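PDB 1VQS: hypothetical protein AGR_L_1239 from Agrobacterium tumefaciens str. C58, which is of unknown function but belongs to the NIPSNAP family and adopts a ferredoxin-like fold of the dimeric alpha-beta barrel clan. Local coordinates for residues Arg18-Lys23 / Glu100-Lys105; Ser44-Leu49 / His65-Ser70; Met13-Arg18 / Met107-Phe112. One frame throughout, in Å; residues are numbered along the deposited sequence.

Contact 1. Residues Arg18-Lys23 / Glu100-Lys105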
loop_
_atom_site.group_PDB
_atom_site.type_symbol
_atom_site.label_atom_id
_atom_site.label_comp_id
_atom_site.label_asym_id
_atom_site.label_seq_id
_atom_site.Cartn_x
_atom_site.Cartn_y
_atom_site.Cartn_z
ATOM N N ARG B 18 13.812 -12.442 -0.341
ATOM C CA ARG B 18 12.479 -13.014 -0.105
ATOM C C ARG B 18 11.955 -12.462 1.215
ATOM O O ARG B 18 12.636 -12.571 2.230
ATOM C CB ARG B 18 12.567 -14.539 -0.059
ATOM C CG ARG B 18 13.063 -15.137 -1.343
ATOM C CD ARG B 18 13.080 -16.636 -1.352
ATOM N NE ARG B 18 11.749 -17.230 -1.277
ATOM C CZ ARG B 18 10.973 -17.531 -2.316
ATOM N NH1 ARG B 18 11.316 -17.234 -3.550
ATOM N NH2 ARG B 18 9.802 -18.114 -2.113
ATOM N N THR B 19 10.754 -11.894 1.202
ATOM C CA THR B 19 10.200 -11.229 2.356
ATOM C C THR B 19 8.840 -11.861 2.620
ATOM O O THR B 19 7.969 -11.880 1.743
ATOM C CB THR B 19 10.047 -9.703 2.111
ATOM O OG1 THR B 19 11.333 -9.139 1.795
ATOM C CG2 THR B 19 9.494 -9.041 3.356
ATOM N N TYR B 20 8.655 -12.369 3.846
ATOM C CA TYR B 20 7.397 -13.030 4.266
ATOM C C TYR B 20 6.809 -12.271 5.427
ATOM O O TYR B 20 7.539 -11.921 6.378
ATOM C CB TYR B 20 7.619 -14.480 4.740
ATOM C CG TYR B 20 8.349 -15.404 3.800
ATOM C CD1 TYR B 20 8.314 -15.199 2.443
ATOM C CD2 TYR B 20 9.014 -16.546 4.271
ATOM C CE1 TYR B 20 8.955 -16.056 1.560
ATOM C CE2 TYR B 20 9.654 -17.409 3.387
ATOM C CZ TYR B 20 9.602 -17.148 2.028
ATOM O OH TYR B 20 10.250 -17.957 1.092
ATOM N N ARG B 21 5.488 -12.104 5.400
ATOM C CA ARG B 21 4.739 -11.704 6.568
ATOM C C ARG B 21 4.093 -12.934 7.159
ATOM O O ARG B 21 3.310 -13.599 6.491
ATOM C CB ARG B 21 3.659 -10.671 6.244
ATOM C CG ARG B 21 2.969 -10.125 7.495
ATOM C CD ARG B 21 1.758 -9.303 7.125
ATOM N NE ARG B 21 0.571 -10.133 6.956
ATOM C CZ ARG B 21 -0.434 -9.824 6.154
ATOM N NH1 ARG B 21 -0.388 -8.737 5.416
ATOM N NH2 ARG B 21 -1.493 -10.597 6.113
ATOM N N LEU B 22 4.443 -13.266 8.399
ATOM C CA LEU B 22 3.867 -14.411 9.058
ATOM C C LEU B 22 2.572 -14.105 9.796
ATOM O O LEU B 22 2.271 -12.969 10.149
ATOM C CB LEU B 22 4.845 -15.033 10.080
ATOM C CG LEU B 22 6.267 -15.315 9.596
ATOM C CD1 LEU B 22 7.022 -16.141 10.648
ATOM C CD2 LEU B 22 6.272 -16.049 8.282
ATOM N N LYS B 23 1.829 -15.179 10.060
ATOM C CA LYS B 23 0.764 -15.169 11.047
ATOM C C LYS B 23 1.281 -14.513 12.343
ATOM O O LYS B 23 2.399 -14.782 12.792
ATOM C CB LYS B 23 0.371 -16.632 11.344
ATOM C CG LYS B 23 -0.313 -16.912 12.690
ATOM C CD LYS B 23 -1.743 -16.399 12.659
ATOM C CE LYS B 23 -2.486 -16.563 13.982
ATOM N NZ LYS B 23 -1.961 -15.703 15.100
ATOM N N GLU B 100 1.731 -15.856 5.771
ATOM C CA GLU B 100 0.503 -15.264 5.199
ATOM C C GLU B 100 0.713 -14.663 3.806
ATOM O O GLU B 100 -0.030 -14.967 2.843
ATOM C CB GLU B 100 -0.089 -14.196 6.127
ATOM C CG GLU B 100 -0.635 -14.801 7.396
ATOM C CD GLU B 100 -1.387 -13.841 8.278
ATOM O OE1 GLU B 100 -1.336 -12.609 8.083
ATOM O OE2 GLU B 100 -2.035 -14.338 9.235
ATOM N N VAL B 101 1.714 -13.805 3.697
ATOM C CA VAL B 101 1.966 -13.067 2.444
ATOM C C VAL B 101 3.436 -13.081 2.139
ATOM O O VAL B 101 4.271 -13.070 3.031
ATOM C CB VAL B 101 1.477 -11.618 2.548
ATOM C CG1 VAL B 101 1.793 -10.829 1.295
ATOM C CG2 VAL B 101 -0.007 -11.588 2.774
ATOM N N ALA B 102 3.788 -13.138 0.859
ATOM C CA ALA B 102 5.181 -13.288 0.474
ATOM C C ALA B 102 5.465 -12.549 -0.816
ATOM O O ALA B 102 4.579 -12.410 -1.673
ATOM C CB ALA B 102 5.508 -14.737 0.299
ATOM N N GLU B 103 6.712 -12.098 -0.951
ATOM C CA GLU B 103 7.203 -11.527 -2.198
ATOM C C GLU B 103 8.692 -11.784 -2.337
ATOM O O GLU B 103 9.371 -12.058 -1.344
ATOM C CB GLU B 103 6.920 -10.048 -2.284
ATOM C CG GLU B 103 7.644 -9.146 -1.339
ATOM C CD GLU B 103 7.296 -7.661 -1.639
ATOM O OE1 GLU B 103 6.190 -7.240 -1.277
ATOM O OE2 GLU B 103 8.122 -6.963 -2.284
ATOM N N ASN B 104 9.179 -11.735 -3.586
ATOM C CA ASN B 104 10.600 -11.773 -3.842
ATOM C C ASN B 104 10.987 -10.730 -4.866
ATOM O O ASN B 104 10.148 -10.241 -5.615
ATOM C CB ASN B 104 11.083 -13.180 -4.233
ATOM C CG ASN B 104 10.443 -13.740 -5.488
ATOM O OD1 ASN B 104 9.379 -13.306 -5.923
ATOM N ND2 ASN B 104 11.116 -14.739 -6.087
ATOM N N LYS B 105 12.259 -10.419 -4.874
ATOM C CA LYS B 105 12.831 -9.487 -5.853
ATOM C C LYS B 105 14.256 -9.921 -6.109
ATOM O O LYS B 105 14.905 -10.550 -5.258
ATOM C CB LYS B 105 12.779 -8.016 -5.366
ATOM C CG LYS B 105 13.408 -7.730 -4.025
ATOM C CD LYS B 105 13.050 -6.329 -3.518
ATOM C CE LYS B 105 13.654 -6.005 -2.167
ATOM N NZ LYS B 105 13.064 -4.687 -1.665
#
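Arg21 and Glu100 meet through a salt bridge in which one carboxylate oxygen serves two guanidinium nitrogens unequally. Arg21 NH2 lies 2.8 Å from Glu100 OE1 and bonds it nearly straight (163°), whereas Arg21 NE reaches the same oxygen only weakly, at 3.3 Å. OE1 sits at the edge of the guanidinium but is approached from its anti side, and the two flat groups stand 82° apart. Val101 CG2 covers one guanidinium face, 3.8 Å from Arg21 CZ, near the rim of the group. The bend at chi3 (86°) is what brings the Arg21 head back over the neighbouring strand. Beneath this cluster the backbone carries a classic beta bulge: Glu100 and Val101 both face Arg21, and Arg21 O accepts from both of their amides. Beyond the bulge the antiparallel pairing of strands 14-22 and 99-109, the centre-to-edge half of the four-stranded ferredoxin-like sheet, is regular, with Thr19 and Glu103 exchanging two backbone bonds. On the opposite face from Arg21, Tyr20 CD1 packs 3.6 Å from Ala102 CB. The Tyr20 hydroxyl accepts from Arg18 NE at 2.9 Å, with the oxygen OH in the guanidinium plane. Arg18 lies alongside Asn104, pointing the same way, and both reach Glu16: Arg18 NH1 in a salt bridge, Asn104 ND2 in a hydrogen bond. Asn104 also bonds Gly58 of the second subunit. A sulfate ion lies beside Arg21, and Val101 of the fourth subunit packs on that same side chain.

Contact 2. Residues Ser44-Leu49 / His65-Ser70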
loop_
_atom_site.group_PDB
_atom_site.type_symbol
_atom_site.label_atom_id
_atom_site.label_comp_id
_atom_site.label_asym_id
_atom_site.label_seq_id
_atom_site.Cartn_x
_atom_site.Cartn_y
_atom_site.Cartn_z
ATOM N N SER B 44 20.708 -27.138 0.426
ATOM C CA SER B 44 21.267 -28.171 -0.433
ATOM C C SER B 44 20.823 -28.085 -1.868
ATOM O O SER B 44 21.454 -28.687 -2.736
ATOM C CB SER B 44 20.961 -29.561 0.084
ATOM O OG SER B 44 19.621 -29.916 -0.168
ATOM N N HIS B 45 19.737 -27.357 -2.126
ATOM C CA HIS B 45 19.307 -27.087 -3.513
ATOM C C HIS B 45 19.675 -25.690 -3.960
ATOM O O HIS B 45 20.191 -25.506 -5.050
ATOM C CB HIS B 45 17.800 -27.306 -3.670
ATOM C CG HIS B 45 17.383 -28.728 -3.457
ATOM N ND1 HIS B 45 17.651 -29.731 -4.362
ATOM C CD2 HIS B 45 16.725 -29.312 -2.421
ATOM C CE1 HIS B 45 17.186 -30.876 -3.886
ATOM N NE2 HIS B 45 16.609 -30.647 -2.714
ATOM N N LEU B 46 19.358 -24.697 -3.137
ATOM C CA LEU B 46 19.500 -23.316 -3.556
ATOM C C LEU B 46 20.915 -22.821 -3.538
ATOM O O LEU B 46 21.234 -21.911 -4.290
ATOM C CB LEU B 46 18.610 -22.417 -2.732
ATOM C CG LEU B 46 17.118 -22.759 -2.799
ATOM C CD1 LEU B 46 16.346 -21.679 -2.007
ATOM C CD2 LEU B 46 16.605 -22.865 -4.209
ATOM N N GLY B 47 21.762 -23.417 -2.706
ATOM C CA GLY B 47 23.160 -23.029 -2.645
ATOM C C GLY B 47 23.512 -22.000 -1.580
ATOM O O GLY B 47 23.450 -22.267 -0.369
ATOM N N GLU B 48 23.886 -20.817 -2.041
ATOM C CA GLU B 48 24.529 -19.798 -1.217
ATOM C C GLU B 48 23.505 -18.931 -0.482
ATOM O O GLU B 48 23.011 -17.943 -1.007
ATOM C CB GLU B 48 25.474 -18.942 -2.082
ATOM C CG GLU B 48 26.636 -19.773 -2.671
ATOM C CD GLU B 48 27.803 -18.926 -3.173
ATOM O OE1 GLU B 48 28.185 -17.943 -2.501
ATOM O OE2 GLU B 48 28.369 -19.278 -4.226
ATOM N N LEU B 49 23.173 -19.338 0.745
ATOM C CA LEU B 49 22.406 -18.493 1.656
ATOM C C LEU B 49 23.292 -17.357 2.117
ATOM O O LEU B 49 24.382 -17.591 2.627
ATOM C CB LEU B 49 21.963 -19.301 2.863
ATOM C CG LEU B 49 21.193 -18.549 3.945
ATOM C CD1 LEU B 49 19.880 -17.977 3.433
ATOM C CD2 LEU B 49 20.964 -19.467 5.175
ATOM N N HIS B 65 14.913 -13.387 3.887
ATOM C CA HIS B 65 16.088 -14.190 3.613
ATOM C C HIS B 65 16.599 -13.890 2.221
ATOM O O HIS B 65 15.833 -13.506 1.344
ATOM C CB HIS B 65 15.909 -15.693 3.908
ATOM C CG HIS B 65 14.729 -16.364 3.264
ATOM N ND1 HIS B 65 14.850 -17.351 2.301
ATOM C CD2 HIS B 65 13.410 -16.260 3.525
ATOM C CE1 HIS B 65 13.652 -17.799 1.987
ATOM N NE2 HIS B 65 12.758 -17.157 2.710
ATOM N N ILE B 66 17.921 -13.997 2.081
ATOM C CA ILE B 66 18.634 -13.565 0.917
ATOM C C ILE B 66 19.527 -14.692 0.423
ATOM O O ILE B 66 20.252 -15.327 1.208
ATOM C CB ILE B 66 19.501 -12.376 1.253
ATOM C CG1 ILE B 66 18.663 -11.279 1.905
ATOM C CG2 ILE B 66 20.212 -11.911 0.017
ATOM C CD1 ILE B 66 19.416 -10.007 2.181
ATOM N N TRP B 67 19.489 -14.922 -0.892
ATOM C CA TRP B 67 20.256 -15.971 -1.549
ATOM C C TRP B 67 21.024 -15.343 -2.698
ATOM O O TRP B 67 20.518 -14.411 -3.328
ATOM C CB TRP B 67 19.298 -17.029 -2.122
ATOM C CG TRP B 67 18.515 -17.714 -1.071
ATOM C CD1 TRP B 67 17.332 -17.282 -0.509
ATOM C CD2 TRP B 67 18.861 -18.930 -0.390
ATOM N NE1 TRP B 67 16.933 -18.159 0.471
ATOM C CE2 TRP B 67 17.831 -19.190 0.539
ATOM C CE3 TRP B 67 19.916 -19.839 -0.502
ATOM C CZ2 TRP B 67 17.839 -20.312 1.368
ATOM C CZ3 TRP B 67 19.910 -20.969 0.326
ATOM C CH2 TRP B 67 18.863 -21.184 1.240
ATOM N N ALA B 68 22.210 -15.873 -3.006
ATOM C CA ALA B 68 23.049 -15.405 -4.137
ATOM C C ALA B 68 23.089 -16.476 -5.200
ATOM O O ALA B 68 23.251 -17.651 -4.867
ATOM C CB ALA B 68 24.467 -15.150 -3.675
ATOM N N PHE B 69 22.965 -16.051 -6.466
ATOM C CA PHE B 69 23.009 -16.952 -7.637
ATOM C C PHE B 69 23.930 -16.407 -8.715
ATOM O O PHE B 69 24.015 -15.186 -8.899
ATOM C CB PHE B 69 21.603 -17.096 -8.230
ATOM C CG PHE B 69 20.605 -17.683 -7.282
ATOM C CD1 PHE B 69 20.605 -19.034 -7.045
ATOM C CD2 PHE B 69 19.670 -16.900 -6.632
ATOM C CE1 PHE B 69 19.693 -19.604 -6.160
ATOM C CE2 PHE B 69 18.769 -17.462 -5.744
ATOM C CZ PHE B 69 18.770 -18.819 -5.522
ATOM N N SER B 70 24.592 -17.286 -9.457
ATOM C CA SER B 70 25.502 -16.813 -10.498
ATOM C C SER B 70 24.763 -16.386 -11.759
ATOM O O SER B 70 25.305 -15.612 -12.566
ATOM C CB SER B 70 26.534 -17.887 -10.862
ATOM O OG SER B 70 25.881 -19.093 -11.156
HETATM O O HOH W 1 23.365 -20.309 -4.883
#
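Trp67 lies between Leu46 and Leu49, and its side chain can be followed outward from the strand. Trp67 CB starts 4.0 Å from Glu48 O, the carbonyl that accepts the backbone bond from Ala68 N. A chi1 of -63° sets CG anti to the carbonyl carbon and turns the indole toward the junction of helix 27-46 and strand 48-55. On the pyrrole side, Trp67 NE1 donates to His65 ND1 at 2.9 Å, and each bonding nitrogen lies close to the plane of the partner's ring, so this bond helps fix the rotation of the indole. The six-membered ring is covered on both faces by CH-pi contacts: Leu46 CD1 stands over its centre, 3.9 Å from the centroid, and Leu49 CD1 lies 3.8 Å from that centroid over the opposite face. These partners come from the two ends of one short connection, where helix 27-46 gives way through Gly47, with its positive phi, to the first strand of the hairpin 48-55/62-69 of the ferredoxin-like sheet. Farther out, Trp67 CZ3 is pinched by the roots of both leucines, 3.6 Å from Leu46 CB and 3.7 Å from Leu49 CB, while Gly47 O meets the ring edge. One water completes the turn, donating to Leu46 O and Ala68 O and accepting from Glu48 N. Phe69 CE1 approaches Leu46 O to 3.3 Å. Arg79 of helix 72-84 packs on Leu46, and Gln42 and Lys43 of helix 27-46 pack on Trp67.

Contact 3. Residues Met13-Arg18 / Met107-Phe112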
loop_
_atom_site.group_PDB
_atom_site.type_symbol
_atom_site.label_atom_id
_atom_site.label_comp_id
_atom_site.label_asym_id
_atom_site.label_seq_id
_atom_site.Cartn_x
_atom_site.Cartn_y
_atom_site.Cartn_z
HETATM N N MSE B 13 27.303 -11.617 -8.579
HETATM C CA MSE B 13 26.172 -12.479 -8.254
HETATM C C MSE B 13 24.861 -11.702 -8.299
HETATM O O MSE B 13 24.839 -10.483 -8.119
HETATM C CB MSE B 13 26.346 -13.122 -6.860
HETATM C CG MSE B 13 27.657 -13.881 -6.648
HETATM SE SE MSE B 13 27.811 -15.483 -7.725
HETATM C CE MSE B 13 26.779 -16.712 -6.546
ATOM N N PHE B 14 23.765 -12.431 -8.482
ATOM C CA PHE B 14 22.399 -11.892 -8.369
ATOM C C PHE B 14 21.907 -12.202 -6.977
ATOM O O PHE B 14 22.146 -13.274 -6.487
ATOM C CB PHE B 14 21.454 -12.559 -9.377
ATOM C CG PHE B 14 21.709 -12.181 -10.802
ATOM C CD1 PHE B 14 22.615 -12.882 -11.569
ATOM C CD2 PHE B 14 21.034 -11.108 -11.374
ATOM C CE1 PHE B 14 22.862 -12.508 -12.916
ATOM C CE2 PHE B 14 21.275 -10.739 -12.700
ATOM C CZ PHE B 14 22.182 -11.439 -13.458
ATOM N N TYR B 15 21.226 -11.250 -6.351
ATOM C CA TYR B 15 20.734 -11.412 -4.988
ATOM C C TYR B 15 19.225 -11.477 -5.006
ATOM O O TYR B 15 18.567 -10.531 -5.458
ATOM C CB TYR B 15 21.258 -10.268 -4.102
ATOM C CG TYR B 15 22.723 -10.462 -3.849
ATOM C CD1 TYR B 15 23.673 -10.044 -4.768
ATOM C CD2 TYR B 15 23.165 -11.151 -2.719
ATOM C CE1 TYR B 15 25.010 -10.299 -4.558
ATOM C CE2 TYR B 15 24.509 -11.370 -2.473
ATOM C CZ TYR B 15 25.433 -10.958 -3.418
ATOM O OH TYR B 15 26.779 -11.214 -3.187
ATOM N N GLU B 16 18.674 -12.569 -4.497
ATOM C CA GLU B 16 17.241 -12.687 -4.333
ATOM C C GLU B 16 16.895 -12.387 -2.905
ATOM O O GLU B 16 17.435 -12.995 -1.989
ATOM C CB GLU B 16 16.753 -14.085 -4.637
ATOM C CG GLU B 16 15.230 -14.192 -4.526
ATOM C CD GLU B 16 14.693 -15.590 -4.791
ATOM O OE1 GLU B 16 15.505 -16.508 -5.071
ATOM O OE2 GLU B 16 13.437 -15.789 -4.737
ATOM N N ILE B 17 15.997 -11.427 -2.700
ATOM C CA ILE B 17 15.531 -11.087 -1.363
ATOM C C ILE B 17 14.077 -11.523 -1.275
ATOM O O ILE B 17 13.243 -11.082 -2.064
ATOM C CB ILE B 17 15.651 -9.581 -1.107
ATOM C CG1 ILE B 17 17.114 -9.131 -1.270
ATOM C CG2 ILE B 17 15.080 -9.219 0.297
ATOM C CD1 ILE B 17 17.330 -7.642 -0.968
ATOM N N ARG B 18 13.812 -12.442 -0.341
ATOM C CA ARG B 18 12.479 -13.014 -0.105
ATOM C C ARG B 18 11.955 -12.462 1.215
ATOM O O ARG B 18 12.636 -12.571 2.230
ATOM C CB ARG B 18 12.567 -14.539 -0.059
ATOM C CG ARG B 18 13.063 -15.137 -1.343
ATOM C CD ARG B 18 13.080 -16.636 -1.352
ATOM N NE ARG B 18 11.749 -17.230 -1.277
ATOM C CZ ARG B 18 10.973 -17.531 -2.316
ATOM N NH1 ARG B 18 11.316 -17.234 -3.550
ATOM N NH2 ARG B 18 9.802 -18.114 -2.113
HETATM N N MSE B 107 17.969 -8.313 -7.123
HETATM C CA MSE B 107 18.749 -7.097 -7.103
HETATM C C MSE B 107 20.203 -7.426 -7.489
HETATM O O MSE B 107 20.633 -8.596 -7.423
HETATM C CB MSE B 107 18.574 -6.409 -5.724
HETATM C CG MSE B 107 17.003 -6.094 -5.301
HETATM SE SE MSE B 107 17.080 -5.065 -3.783
HETATM C CE MSE B 107 17.397 -3.386 -4.583
ATOM N N LYS B 108 20.921 -6.414 -7.952
ATOM C CA LYS B 108 22.324 -6.545 -8.321
ATOM C C LYS B 108 23.132 -5.753 -7.317
ATOM O O LYS B 108 22.637 -4.791 -6.752
ATOM C CB LYS B 108 22.571 -5.979 -9.713
ATOM C CG LYS B 108 22.017 -6.797 -10.852
ATOM C CD LYS B 108 22.629 -6.277 -12.157
ATOM C CE LYS B 108 22.018 -6.927 -13.360
ATOM N NZ LYS B 108 22.638 -6.362 -14.581
ATOM N N PRO B 109 24.366 -6.187 -7.061
ATOM C CA PRO B 109 25.258 -5.456 -6.149
ATOM C C PRO B 109 25.871 -4.210 -6.788
ATOM O O PRO B 109 26.341 -4.241 -7.950
ATOM C CB PRO B 109 26.361 -6.464 -5.860
ATOM C CG PRO B 109 26.397 -7.324 -7.101
ATOM C CD PRO B 109 24.984 -7.411 -7.601
ATOM N N ALA B 110 25.910 -3.123 -6.014
ATOM C CA ALA B 110 26.701 -1.969 -6.397
ATOM C C ALA B 110 28.172 -2.368 -6.429
ATOM O O ALA B 110 28.580 -3.355 -5.807
ATOM C CB ALA B 110 26.480 -0.842 -5.413
ATOM N N ARG B 111 28.988 -1.579 -7.130
ATOM C CA ARG B 111 30.413 -1.865 -7.247
ATOM C C ARG B 111 31.119 -1.894 -5.894
ATOM O O ARG B 111 32.137 -2.575 -5.737
ATOM C CB ARG B 111 31.058 -0.814 -8.143
ATOM C CG ARG B 111 30.679 -0.954 -9.583
ATOM C CD ARG B 111 31.133 0.190 -10.476
ATOM N NE ARG B 111 31.189 -0.342 -11.832
ATOM C CZ ARG B 111 32.260 -0.901 -12.393
ATOM N NH1 ARG B 111 33.421 -0.998 -11.749
ATOM N NH2 ARG B 111 32.159 -1.365 -13.630
ATOM N N PHE B 112 30.561 -1.155 -4.932
ATOM C CA PHE B 112 31.122 -1.014 -3.578
ATOM C C PHE B 112 30.404 -1.871 -2.535
ATOM O O PHE B 112 30.636 -1.725 -1.338
ATOM C CB PHE B 112 31.124 0.472 -3.145
ATOM C CG PHE B 112 29.826 1.167 -3.378
ATOM C CD1 PHE B 112 29.578 1.785 -4.579
ATOM C CD2 PHE B 112 28.837 1.183 -2.409
ATOM C CE1 PHE B 112 28.369 2.399 -4.823
ATOM C CE2 PHE B 112 27.660 1.803 -2.637
ATOM C CZ PHE B 112 27.414 2.439 -3.839
#
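Tyr15 and Pro109 cross at about a right angle, the proline ring set against the edge of the phenol with Pro109 CD 4.1 Å from Tyr15 CD1. The same CD atom of Pro109 comes within 3.1 Å of Met13 O, so one proline carbon touches both the tyrosine edge and the carbonyl, which lie to the same side of it. Tyr15 and Met107 share one face of the sheet; with CG anti to the carbonyl carbon (chi1 -72°), the Tyr15 ring presents its edge to Pro109. Met107, a selenomethionine, crosses Ile17 obliquely, bending at chi3, and its selenium atom SE lies 3.8 Å from Ile17 CD1. Phe14 and Lys108, by contrast, run side by side in the same direction, with Phe14 CE2 3.9 Å from Lys108 CE. The backbones are joined by a reciprocal pair of bonds: Tyr15 N to Met107 O at 2.9 Å and Met107 N to Tyr15 O at 2.8 Å. The N-to-C directions of the short segments 14-18 and 107-109 stand at 134°, well off strict antiparallel. Strand 14-22 has strand 62-69 on its other flank, Tyr15 OH bonds Met116 O at the C-terminus, and residues 107-109 form an antiparallel ladder with a strand of the third subunit, carrying the sheet across the interface.

All three contacts reach one sheet of order 48-55, 62-69, 14-22, 99-109. Contacts 1 and 3 are successive lengths of the same strand pair, their centres about 18 Å apart, and they share Arg18; between them Ile17 N probably bonds Lys105 O at 2.9 Å. Contact 2, at the hairpin and the helix leading into it, has its centre about 12 Å from that of contact 3 and about 17 Å from that of contact 1. Strand 14-22 joins it to both: Phe14 N probably bonds Phe69 O, and Arg18 N probably bonds His65 O, each at 2.8 Å. Tyr20 OH, 3.1 Å from His65 NE2, probably extends the polar chain from Trp67 through His65 toward Arg18. The sulfate beside contact 1, probably from the crystallisation liquor, marks no established site.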